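N6 adenine specific DNA methylase (Encephalitozoon cuniculi, PDB 3Q87) binds S-adenosylmethionine and is the catalytic subunit of the Mtq2-Trm112 complex, which methylates the translation termination factor eRF1. Local coordinates at residues F84-V89 / E105-F110; R109-V114 / A134-R139; I124-P129 / L152-Y157. All blocks are in the same frame, centred on the assembly; numbering follows the deposited sequence.

Interaction 1. Residues F84-V89 / E105-F110; sequences FNPPYV and EVIDRF. With SAM (S-adenosylmethionine), chain D.
F84 points an edge at the face of F110 in a T-shaped pair, ring centroids 5.2 Å apart and planes at 68°. F84 CD2 comes over the F110 ring near its rim, 3.8 Å from F110 CG. With CG anti to the backbone N (chi1 -167°), the F84 ring leans toward the helix, and V106 CG1 also meets its edge.

The aliphatic contacts follow along residues 85-88, the NPPY motif of PrmC-related and N6-adenine methyltransferases, whose first three residues line the S-adenosylmethionine pocket. P86 CG rests 3.7 Å from I107 CG1, while P87 lies across V106 at about a right angle, P87 CG to V106 CG2 being 3.8 Å.

One water joins the backbones: it donates to P87 O at 2.7 Å and accepts from I107 N at 3.0 Å.

On the ligand side, N85 ND2 gives a nearly straight bond to OXT of S-adenosylmethionine (3.0 Å, 163°), and P87 CG packs 3.3 Å from its adenine C8. Y88 turns its ring away from the helix, and its OH bonds D9.

The loop leaves strand 81-84 beside strand 118-124, helix 105-113 packs against the loop, and L30 of strand 26-30 touches both phenylalanines.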
loop_
_atom_site.group_PDB
_atom_site.type_symbol
_atom_site.label_atom_id
_atom_site.label_comp_id
_atom_site.label_asym_id
_atom_site.label_seq_id
_atom_site.Cartn_x
_atom_site.Cartn_y
_atom_site.Cartn_z
ATOM N N PHE B 84 -3.433 -7.413 -6.385
ATOM C CA PHE B 84 -4.639 -6.672 -6.751
ATOM C C PHE B 84 -5.745 -7.583 -7.271
ATOM O O PHE B 84 -5.647 -8.117 -8.368
ATOM C CB PHE B 84 -4.291 -5.640 -7.828
ATOM C CG PHE B 84 -5.364 -4.616 -8.078
ATOM C CD1 PHE B 84 -6.363 -4.385 -7.148
ATOM C CD2 PHE B 84 -5.343 -3.847 -9.238
ATOM C CE1 PHE B 84 -7.331 -3.422 -7.378
ATOM C CE2 PHE B 84 -6.303 -2.876 -9.468
ATOM C CZ PHE B 84 -7.295 -2.664 -8.548
ATOM N N ASN B 85 -6.795 -7.761 -6.479
ATOM C CA ASN B 85 -8.047 -8.279 -7.012
ATOM C C ASN B 85 -8.881 -7.059 -7.375
ATOM O O ASN B 85 -9.422 -6.399 -6.500
ATOM C CB ASN B 85 -8.751 -9.169 -5.991
ATOM C CG ASN B 85 -10.021 -9.810 -6.543
ATOM O OD1 ASN B 85 -10.341 -9.668 -7.721
ATOM N ND2 ASN B 85 -10.750 -10.507 -5.688
ATOM N N PRO B 86 -8.949 -6.723 -8.676
ATOM C CA PRO B 86 -9.502 -5.431 -9.095
ATOM C C PRO B 86 -11.013 -5.470 -9.321
ATOM O O PRO B 86 -11.578 -6.564 -9.397
ATOM C CB PRO B 86 -8.789 -5.183 -10.423
ATOM C CG PRO B 86 -8.631 -6.563 -11.005
ATOM C CD PRO B 86 -8.496 -7.524 -9.827
ATOM N N PRO B 87 -11.663 -4.293 -9.411
ATOM C CA PRO B 87 -13.065 -4.240 -9.862
ATOM C C PRO B 87 -13.079 -4.693 -11.309
ATOM O O PRO B 87 -12.535 -3.995 -12.152
ATOM C CB PRO B 87 -13.410 -2.749 -9.844
ATOM C CG PRO B 87 -12.212 -2.036 -9.316
ATOM C CD PRO B 87 -11.058 -2.959 -9.245
ATOM N N TYR B 88 -13.675 -5.836 -11.600
ATOM C CA TYR B 88 -13.502 -6.433 -12.905
ATOM C C TYR B 88 -14.828 -6.678 -13.644
ATOM O O TYR B 88 -14.840 -7.276 -14.715
ATOM C CB TYR B 88 -12.703 -7.737 -12.770
ATOM C CG TYR B 88 -13.337 -8.787 -11.868
ATOM C CD1 TYR B 88 -14.574 -9.342 -12.179
ATOM C CD2 TYR B 88 -12.677 -9.250 -10.726
ATOM C CE1 TYR B 88 -15.153 -10.308 -11.371
ATOM C CE2 TYR B 88 -13.244 -10.219 -9.904
ATOM C CZ TYR B 88 -14.486 -10.740 -10.234
ATOM O OH TYR B 88 -15.064 -11.698 -9.437
ATOM N N VAL B 89 -15.934 -6.210 -13.080
ATOM C CA VAL B 89 -17.255 -6.533 -13.620
ATOM C C VAL B 89 -17.628 -5.621 -14.786
ATOM O O VAL B 89 -17.703 -4.403 -14.626
ATOM C CB VAL B 89 -18.351 -6.452 -12.544
ATOM C CG1 VAL B 89 -19.730 -6.747 -13.169
ATOM C CG2 VAL B 89 -18.050 -7.411 -11.394
ATOM N N GLU B 105 -11.611 -1.106 -17.324
ATOM C CA GLU B 105 -11.199 0.277 -17.130
ATOM C C GLU B 105 -10.241 0.501 -15.953
ATOM O O GLU B 105 -9.294 1.278 -16.072
ATOM C CB GLU B 105 -12.418 1.204 -17.061
ATOM C CG GLU B 105 -13.208 1.197 -18.379
ATOM C CD GLU B 105 -14.253 2.298 -18.473
ATOM O OE1 GLU B 105 -14.083 3.350 -17.819
ATOM O OE2 GLU B 105 -15.246 2.116 -19.214
ATOM N N VAL B 106 -10.479 -0.163 -14.824
ATOM C CA VAL B 106 -9.578 0.013 -13.682
ATOM C C VAL B 106 -8.310 -0.804 -13.904
ATOM O O VAL B 106 -7.198 -0.335 -13.650
ATOM C CB VAL B 106 -10.245 -0.343 -12.325
ATOM C CG1 VAL B 106 -9.299 -0.015 -11.161
ATOM C CG2 VAL B 106 -11.536 0.427 -12.153
ATOM N N ILE B 107 -8.480 -2.027 -14.396
ATOM C CA ILE B 107 -7.344 -2.875 -14.719
ATOM C C ILE B 107 -6.356 -2.141 -15.625
ATOM O O ILE B 107 -5.147 -2.141 -15.375
ATOM C CB ILE B 107 -7.804 -4.171 -15.418
ATOM C CG1 ILE B 107 -8.486 -5.092 -14.411
ATOM C CG2 ILE B 107 -6.616 -4.876 -16.110
ATOM C CD1 ILE B 107 -9.449 -6.097 -15.048
ATOM N N ASP B 108 -6.886 -1.517 -16.672
ATOM C CA ASP B 108 -6.076 -0.824 -17.668
ATOM C C ASP B 108 -5.387 0.385 -17.051
ATOM O O ASP B 108 -4.235 0.674 -17.365
ATOM C CB ASP B 108 -6.940 -0.383 -18.862
ATOM C CG ASP B 108 -7.310 -1.540 -19.779
ATOM O OD1 ASP B 108 -6.769 -2.651 -19.581
ATOM O OD2 ASP B 108 -8.133 -1.335 -20.708
ATOM N N ARG B 109 -6.093 1.093 -16.173
ATOM C CA ARG B 109 -5.476 2.204 -15.458
ATOM C C ARG B 109 -4.336 1.723 -14.571
ATOM O O ARG B 109 -3.281 2.365 -14.482
ATOM C CB ARG B 109 -6.513 2.971 -14.631
ATOM C CG ARG B 109 -7.309 3.954 -15.455
ATOM C CD ARG B 109 -8.394 4.669 -14.663
ATOM N NE ARG B 109 -7.907 5.281 -13.427
ATOM C CZ ARG B 109 -8.480 5.095 -12.239
ATOM N NH1 ARG B 109 -9.564 4.333 -12.143
ATOM N NH2 ARG B 109 -7.994 5.686 -11.154
ATOM N N PHE B 110 -4.551 0.587 -13.920
ATOM C CA PHE B 110 -3.539 -0.005 -13.054
ATOM C C PHE B 110 -2.292 -0.392 -13.849
ATOM O O PHE B 110 -1.180 -0.041 -13.495
ATOM C CB PHE B 110 -4.085 -1.259 -12.347
ATOM C CG PHE B 110 -3.020 -2.074 -11.655
ATOM C CD1 PHE B 110 -2.348 -1.561 -10.560
ATOM C CD2 PHE B 110 -2.689 -3.348 -12.101
ATOM C CE1 PHE B 110 -1.348 -2.297 -9.921
ATOM C CE2 PHE B 110 -1.705 -4.093 -11.465
ATOM C CZ PHE B 110 -1.023 -3.556 -10.370
HETATM N N SAM D . -9.084 -7.754 -1.932
HETATM C CA SAM D . -10.514 -8.051 -1.772
HETATM C C SAM D . -10.755 -9.536 -2.078
HETATM O O SAM D . -11.735 -10.140 -1.641
HETATM O OXT SAM D . -9.968 -10.175 -2.774
HETATM C CB SAM D . -11.464 -7.112 -2.565
HETATM C CG SAM D . -11.547 -7.155 -4.111
HETATM S SD SAM D . -12.881 -6.178 -4.935
HETATM C CE SAM D . -13.242 -7.159 -6.406
HETATM C "C5'" SAM D . -11.991 -4.786 -5.676
HETATM C "C4'" SAM D . -11.613 -3.800 -4.582
HETATM O "O4'" SAM D . -10.960 -2.680 -5.158
HETATM C "C3'" SAM D . -12.817 -3.274 -3.816
HETATM O "O3'" SAM D . -12.538 -3.364 -2.437
HETATM C "C2'" SAM D . -12.925 -1.819 -4.226
HETATM O "O2'" SAM D . -13.395 -0.968 -3.206
HETATM C "C1'" SAM D . -11.487 -1.506 -4.571
HETATM N N9 SAM D . -11.340 -0.450 -5.561
HETATM C C8 SAM D . -12.182 -0.095 -6.590
HETATM N N7 SAM D . -11.609 0.938 -7.248
HETATM C C5 SAM D . -10.415 1.223 -6.647
HETATM C C6 SAM D . -9.419 2.151 -6.894
HETATM N N6 SAM D . -9.547 2.999 -7.910
HETATM N N1 SAM D . -8.295 2.192 -6.087
HETATM C C2 SAM D . -8.141 1.312 -5.029
HETATM N N3 SAM D . -9.137 0.385 -4.790
HETATM C C4 SAM D . -10.241 0.352 -5.581
HETATM O O HOH W 1 -11.372 -2.937 -14.373
#

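Interaction 2. Residues R109-V114 / A134-R139; sequences RFVDAV and ARLEER
V111 meets R135 and L136 where the axes of the segments 109-113 and 134-138 come within 9.4 Å and run nearly parallel, 20° apart. Both methyls of V111 touch L136 CD2, at 3.9 Å from V111 CG1, and V111 CG1 also packs on R135 CB. This is the apolar heart of the contact, and the V111 and L136 side chains lie crosswise in it.

The carbonyl of V111 is approached by R139 NE at 3.0 Å, but the bond is weak because the N-H points well aside (122°). D112 is exposed to solvent. D112 OD1 and R135 NH1 form a long salt bridge of 3.9 Å, in which the carboxylate and guanidinium planes are 76° apart. The peptide oxygen D112 O sits over the centre of one face of the R139 guanidinium, 3.4 Å from R139 CZ.

At V114 the chain has left the helix, and V114 O takes the stronger bond, from R139 NH2 at 2.6 Å; the donor stands above the carbonyl plane. Two successive bends in its chain fold R139 back over the end of the neighbouring helix, where its guanidinium meets the backbone oxygens of V111, D112 and V114.

Neighbouring near-parallel helices on one face of a mainly parallel sheet, linked through strand 118-124, are characteristic of the Rossmann-like methyltransferase fold.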
loop_
_atom_site.group_PDB
_atom_site.type_symbol
_atom_site.label_atom_id
_atom_site.label_comp_id
_atom_site.label_asym_id
_atom_site.label_seq_id
_atom_site.Cartn_x
_atom_site.Cartn_y
_atom_site.Cartn_z
ATOM N N ARG B 109 -6.093 1.093 -16.173
ATOM C CA ARG B 109 -5.476 2.204 -15.458
ATOM C C ARG B 109 -4.336 1.723 -14.571
ATOM O O ARG B 109 -3.281 2.365 -14.482
ATOM C CB ARG B 109 -6.513 2.971 -14.631
ATOM C CG ARG B 109 -7.309 3.954 -15.455
ATOM C CD ARG B 109 -8.394 4.669 -14.663
ATOM N NE ARG B 109 -7.907 5.281 -13.427
ATOM C CZ ARG B 109 -8.480 5.095 -12.239
ATOM N NH1 ARG B 109 -9.564 4.333 -12.143
ATOM N NH2 ARG B 109 -7.994 5.686 -11.154
ATOM N N PHE B 110 -4.551 0.587 -13.920
ATOM C CA PHE B 110 -3.539 -0.005 -13.054
ATOM C C PHE B 110 -2.292 -0.392 -13.849
ATOM O O PHE B 110 -1.180 -0.041 -13.495
ATOM C CB PHE B 110 -4.085 -1.259 -12.347
ATOM C CG PHE B 110 -3.020 -2.074 -11.655
ATOM C CD1 PHE B 110 -2.348 -1.561 -10.560
ATOM C CD2 PHE B 110 -2.689 -3.348 -12.101
ATOM C CE1 PHE B 110 -1.348 -2.297 -9.921
ATOM C CE2 PHE B 110 -1.705 -4.093 -11.465
ATOM C CZ PHE B 110 -1.023 -3.556 -10.370
ATOM N N VAL B 111 -2.494 -1.135 -14.926
ATOM C CA VAL B 111 -1.383 -1.618 -15.731
ATOM C C VAL B 111 -0.550 -0.450 -16.261
ATOM O O VAL B 111 0.680 -0.493 -16.263
ATOM C CB VAL B 111 -1.909 -2.485 -16.888
ATOM C CG1 VAL B 111 -0.816 -2.744 -17.913
ATOM C CG2 VAL B 111 -2.498 -3.790 -16.336
ATOM N N ASP B 112 -1.221 0.618 -16.671
ATOM C CA ASP B 112 -0.494 1.772 -17.179
ATOM C C ASP B 112 0.223 2.636 -16.141
ATOM O O ASP B 112 0.994 3.517 -16.504
ATOM C CB ASP B 112 -1.352 2.617 -18.108
ATOM C CG ASP B 112 -1.085 2.291 -19.561
ATOM O OD1 ASP B 112 -1.665 1.299 -20.068
ATOM O OD2 ASP B 112 -0.266 3.006 -20.184
ATOM N N ALA B 113 0.007 2.368 -14.861
ATOM C CA ALA B 113 0.694 3.129 -13.820
ATOM C C ALA B 113 1.690 2.304 -12.997
ATOM O O ALA B 113 2.503 2.867 -12.265
ATOM C CB ALA B 113 -0.317 3.795 -12.898
ATOM N N VAL B 114 1.616 0.977 -13.101
ATOM C CA VAL B 114 2.367 0.115 -12.186
ATOM C C VAL B 114 3.836 0.027 -12.595
ATOM O O VAL B 114 4.151 -0.117 -13.776
ATOM C CB VAL B 114 1.727 -1.314 -12.059
ATOM C CG1 VAL B 114 1.815 -2.077 -13.378
ATOM C CG2 VAL B 114 2.395 -2.107 -10.941
ATOM N N ALA B 134 -0.667 -8.777 -22.756
ATOM C CA ALA B 134 0.002 -7.961 -23.755
ATOM C C ALA B 134 0.342 -6.572 -23.216
ATOM O O ALA B 134 1.469 -6.081 -23.381
ATOM C CB ALA B 134 -0.867 -7.857 -25.014
ATOM N N ARG B 135 -0.628 -5.936 -22.565
ATOM C CA ARG B 135 -0.405 -4.586 -22.051
ATOM C C ARG B 135 0.701 -4.580 -21.014
ATOM O O ARG B 135 1.480 -3.628 -20.930
ATOM C CB ARG B 135 -1.685 -4.007 -21.456
ATOM C CG ARG B 135 -2.605 -3.371 -22.478
ATOM C CD ARG B 135 -3.791 -2.745 -21.784
ATOM N NE ARG B 135 -4.798 -2.277 -22.726
ATOM C CZ ARG B 135 -5.194 -1.015 -22.837
ATOM N NH1 ARG B 135 -4.671 -0.083 -22.061
ATOM N NH2 ARG B 135 -6.117 -0.696 -23.726
ATOM N N LEU B 136 0.748 -5.647 -20.225
ATOM C CA LEU B 136 1.755 -5.817 -19.192
ATOM C C LEU B 136 3.124 -5.974 -19.823
ATOM O O LEU B 136 4.103 -5.434 -19.325
ATOM C CB LEU B 136 1.427 -7.034 -18.319
ATOM C CG LEU B 136 0.357 -6.820 -17.248
ATOM C CD1 LEU B 136 -0.032 -8.138 -16.600
ATOM C CD2 LEU B 136 0.834 -5.811 -16.190
ATOM N N GLU B 137 3.187 -6.722 -20.921
ATOM C CA GLU B 137 4.442 -6.910 -21.630
ATOM C C GLU B 137 4.952 -5.569 -22.124
ATOM O O GLU B 137 6.138 -5.265 -22.014
ATOM C CB GLU B 137 4.250 -7.851 -22.824
ATOM C CG GLU B 137 3.830 -9.249 -22.431
ATOM C CD GLU B 137 4.865 -9.941 -21.566
ATOM O OE1 GLU B 137 6.044 -9.530 -21.602
ATOM O OE2 GLU B 137 4.503 -10.902 -20.855
ATOM N N GLU B 138 4.041 -4.772 -22.674
ATOM C CA GLU B 138 4.374 -3.437 -23.149
ATOM C C GLU B 138 4.926 -2.547 -22.039
ATOM O O GLU B 138 5.626 -1.576 -22.303
ATOM C CB GLU B 138 3.147 -2.778 -23.768
ATOM C CG GLU B 138 2.642 -3.453 -25.022
ATOM C CD GLU B 138 1.295 -2.902 -25.467
ATOM O OE1 GLU B 138 0.953 -1.765 -25.067
ATOM O OE2 GLU B 138 0.576 -3.607 -26.216
ATOM N N ARG B 139 4.604 -2.876 -20.794
ATOM C CA ARG B 139 5.035 -2.069 -19.667
ATOM C C ARG B 139 6.319 -2.608 -19.053
ATOM O O ARG B 139 6.802 -2.101 -18.044
ATOM C CB ARG B 139 3.917 -1.980 -18.626
ATOM C CG ARG B 139 2.745 -1.119 -19.075
ATOM C CD ARG B 139 3.042 0.343 -18.825
ATOM N NE ARG B 139 3.269 0.582 -17.402
ATOM C CZ ARG B 139 3.842 1.675 -16.906
ATOM N NH1 ARG B 139 4.264 2.638 -17.718
ATOM N NH2 ARG B 139 4.002 1.800 -15.595
#

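Interaction 3. Residues I124-P129 / L152-Y157; sequences IEANRP and LGETVY
E125 OE1 is gripped by two hydroxyls of the opposing strand, Y157 OH at 2.9 Å and T155 OG1 at 3.2 Å, both acting as donors. The tyrosine comes to the anti lone pair, away from the other carboxylate oxygen, whereas the threonine reaches the same atom from well above the carboxylate plane. An extended E125 chain, its CG anti to the backbone N (chi1 -163°), carries the carboxylate out to this pair, and the two bonds should restrict its rotation although the residue is exposed.

A second carboxylate reaches in the reverse direction. E154 OE2 accepts from A126 N at 2.7 Å and is met nearly along its C-O axis, with A126 CB close beside it. Here a bend at chi2 (144°) brings E154 across I124, whose CD1 lies 3.6 Å from E154 OE1. The E154 carboxylate thus takes up a backbone N-H of the 3-10 turn 125-127.

The backbones meet at I124 and V156, an antiparallel non-hydrogen-bonded pair. Just beyond it, E125 N bonds T155 O at 3.2 Å, and I124 CA makes a CA-H...O contact to the same oxygen. The two side chains of the pair share one face of the sheet, with I124 CG2 and V156 CG2 4.4 Å apart.

P129, at the start of helix 129-138, covers one face of the Y157 ring: P129 CG stands over its centre in a CH-pi contact, 3.9 Å from the centroid and 12° off the normal.

The contact lies where strand 118-124 gives way to the turn leading into helix 129-138. Strand 155-162 runs antiparallel between strands 118-124 and 142-150, in a sheet of order 3-2-1-4-5-7-6 as in Rossmann-like methyltransferases, while helix 8-20 touches V156 through D9 and T12.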
loop_
_atom_site.group_PDB
_atom_site.type_symbol
_atom_site.label_atom_id
_atom_site.label_comp_id
_atom_site.label_asym_id
_atom_site.label_seq_id
_atom_site.Cartn_x
_atom_site.Cartn_y
_atom_site.Cartn_z
ATOM N N ILE B 124 -10.816 -11.928 -14.988
ATOM C CA ILE B 124 -11.735 -12.971 -15.428
ATOM C C ILE B 124 -11.761 -13.064 -16.956
ATOM O O ILE B 124 -11.271 -12.180 -17.642
ATOM C CB ILE B 124 -13.160 -12.762 -14.875
ATOM C CG1 ILE B 124 -13.742 -11.443 -15.377
ATOM C CG2 ILE B 124 -13.153 -12.825 -13.347
ATOM C CD1 ILE B 124 -15.224 -11.285 -15.071
ATOM N N GLU B 125 -12.327 -14.147 -17.481
ATOM C CA GLU B 125 -12.310 -14.393 -18.919
ATOM C C GLU B 125 -12.866 -13.204 -19.700
ATOM O O GLU B 125 -12.351 -12.847 -20.765
ATOM C CB GLU B 125 -13.098 -15.663 -19.245
ATOM C CG GLU B 125 -12.818 -16.249 -20.616
ATOM C CD GLU B 125 -13.348 -17.671 -20.739
ATOM O OE1 GLU B 125 -12.654 -18.614 -20.290
ATOM O OE2 GLU B 125 -14.461 -17.846 -21.277
ATOM N N ALA B 126 -13.906 -12.579 -19.162
ATOM C CA ALA B 126 -14.544 -11.466 -19.858
ATOM C C ALA B 126 -13.630 -10.246 -20.039
ATOM O O ALA B 126 -13.847 -9.427 -20.939
ATOM C CB ALA B 126 -15.838 -11.079 -19.171
ATOM N N ASN B 127 -12.606 -10.125 -19.200
ATOM C CA ASN B 127 -11.679 -9.001 -19.311
ATOM C C ASN B 127 -10.724 -9.123 -20.495
ATOM O O ASN B 127 -10.012 -8.173 -20.820
ATOM C CB ASN B 127 -10.869 -8.833 -18.022
ATOM C CG ASN B 127 -11.748 -8.622 -16.810
ATOM O OD1 ASN B 127 -12.805 -8.009 -16.902
ATOM N ND2 ASN B 127 -11.314 -9.124 -15.670
ATOM N N ARG B 128 -10.710 -10.297 -21.122
ATOM C CA ARG B 128 -9.784 -10.625 -22.207
ATOM C C ARG B 128 -8.358 -10.688 -21.691
ATOM O O ARG B 128 -7.561 -9.791 -21.944
ATOM C CB ARG B 128 -9.919 -9.642 -23.369
ATOM C CG ARG B 128 -11.221 -9.817 -24.147
ATOM C CD ARG B 128 -11.411 -8.722 -25.204
ATOM N NE ARG B 128 -12.586 -8.952 -26.046
ATOM C CZ ARG B 128 -13.077 -8.061 -26.907
ATOM N NH1 ARG B 128 -12.497 -6.871 -27.043
ATOM N NH2 ARG B 128 -14.152 -8.359 -27.633
ATOM N N PRO B 129 -8.037 -11.767 -20.958
ATOM C CA PRO B 129 -6.788 -11.938 -20.214
ATOM C C PRO B 129 -5.572 -11.736 -21.094
ATOM O O PRO B 129 -4.538 -11.241 -20.629
ATOM C CB PRO B 129 -6.856 -13.394 -19.741
ATOM C CG PRO B 129 -8.292 -13.720 -19.722
ATOM C CD PRO B 129 -8.912 -12.943 -20.841
ATOM N N LEU B 152 -18.052 -20.245 -9.405
ATOM C CA LEU B 152 -19.456 -19.898 -9.651
ATOM C C LEU B 152 -19.588 -18.603 -10.438
ATOM O O LEU B 152 -19.373 -17.517 -9.896
ATOM C CB LEU B 152 -20.205 -19.731 -8.329
ATOM C CG LEU B 152 -20.483 -21.015 -7.566
ATOM C CD1 LEU B 152 -20.968 -20.676 -6.179
ATOM C CD2 LEU B 152 -21.502 -21.865 -8.323
ATOM N N GLY B 153 -19.947 -18.702 -11.711
ATOM C CA GLY B 153 -20.165 -17.502 -12.495
ATOM C C GLY B 153 -19.195 -17.308 -13.638
ATOM O O GLY B 153 -19.611 -16.989 -14.743
ATOM N N GLU B 154 -17.901 -17.487 -13.387
ATOM C CA GLU B 154 -16.915 -17.329 -14.459
ATOM C C GLU B 154 -15.615 -18.068 -14.190
ATOM O O GLU B 154 -15.525 -18.890 -13.280
ATOM C CB GLU B 154 -16.639 -15.842 -14.748
ATOM C CG GLU B 154 -15.964 -15.579 -16.107
ATOM C CD GLU B 154 -16.440 -14.291 -16.763
ATOM O OE1 GLU B 154 -17.488 -13.756 -16.339
ATOM O OE2 GLU B 154 -15.777 -13.818 -17.709
ATOM N N THR B 155 -14.611 -17.788 -15.006
ATOM C CA THR B 155 -13.312 -18.414 -14.831
ATOM C C THR B 155 -12.292 -17.352 -14.447
ATOM O O THR B 155 -12.212 -16.294 -15.062
ATOM C CB THR B 155 -12.856 -19.145 -16.102
ATOM O OG1 THR B 155 -12.588 -18.186 -17.131
ATOM C CG2 THR B 155 -13.941 -20.095 -16.589
ATOM N N VAL B 156 -11.511 -17.650 -13.424
ATOM C CA VAL B 156 -10.578 -16.689 -12.875
ATOM C C VAL B 156 -9.160 -16.959 -13.365
ATOM O O VAL B 156 -8.715 -18.108 -13.380
ATOM C CB VAL B 156 -10.600 -16.766 -11.340
ATOM C CG1 VAL B 156 -9.366 -16.122 -10.757
ATOM C CG2 VAL B 156 -11.849 -16.120 -10.812
ATOM N N TYR B 157 -8.455 -15.898 -13.757
ATOM C CA TYR B 157 -7.046 -15.987 -14.128
ATOM C C TYR B 157 -6.164 -15.162 -13.197
ATOM O O TYR B 157 -6.386 -13.968 -13.001
ATOM C CB TYR B 157 -6.841 -15.510 -15.565
ATOM C CG TYR B 157 -7.667 -16.264 -16.587
ATOM C CD1 TYR B 157 -7.078 -17.196 -17.436
ATOM C CD2 TYR B 157 -9.033 -16.050 -16.698
ATOM C CE1 TYR B 157 -7.827 -17.892 -18.371
ATOM C CE2 TYR B 157 -9.795 -16.739 -17.634
ATOM C CZ TYR B 157 -9.186 -17.660 -18.468
ATOM O OH TYR B 157 -9.933 -18.345 -19.394
#

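Overall arrangement
Helix 105-113 joins interactions 1 and 2, which share R109 and F110 and have centres about 11 Å apart; one side of the helix meets the NPPY loop, another meets helix 129-138. A further touch brings R135 CZ to 3.6 Å from D108 OD2. Y88 couples interaction 1 to interaction 3: Y88 CD1 packs 3.5 Å from I124 CD1, and the centres are about 13 Å apart. Interactions 2 and 3 do not touch, but lie near the two ends of helix 129-138. Only interaction 1 contacts S-adenosylmethionine. The side chain of I124 is about 9 Å from the bound S-adenosylmethionine. The side chain of A113 is about 11 Å from the bound S-adenosylmethionine.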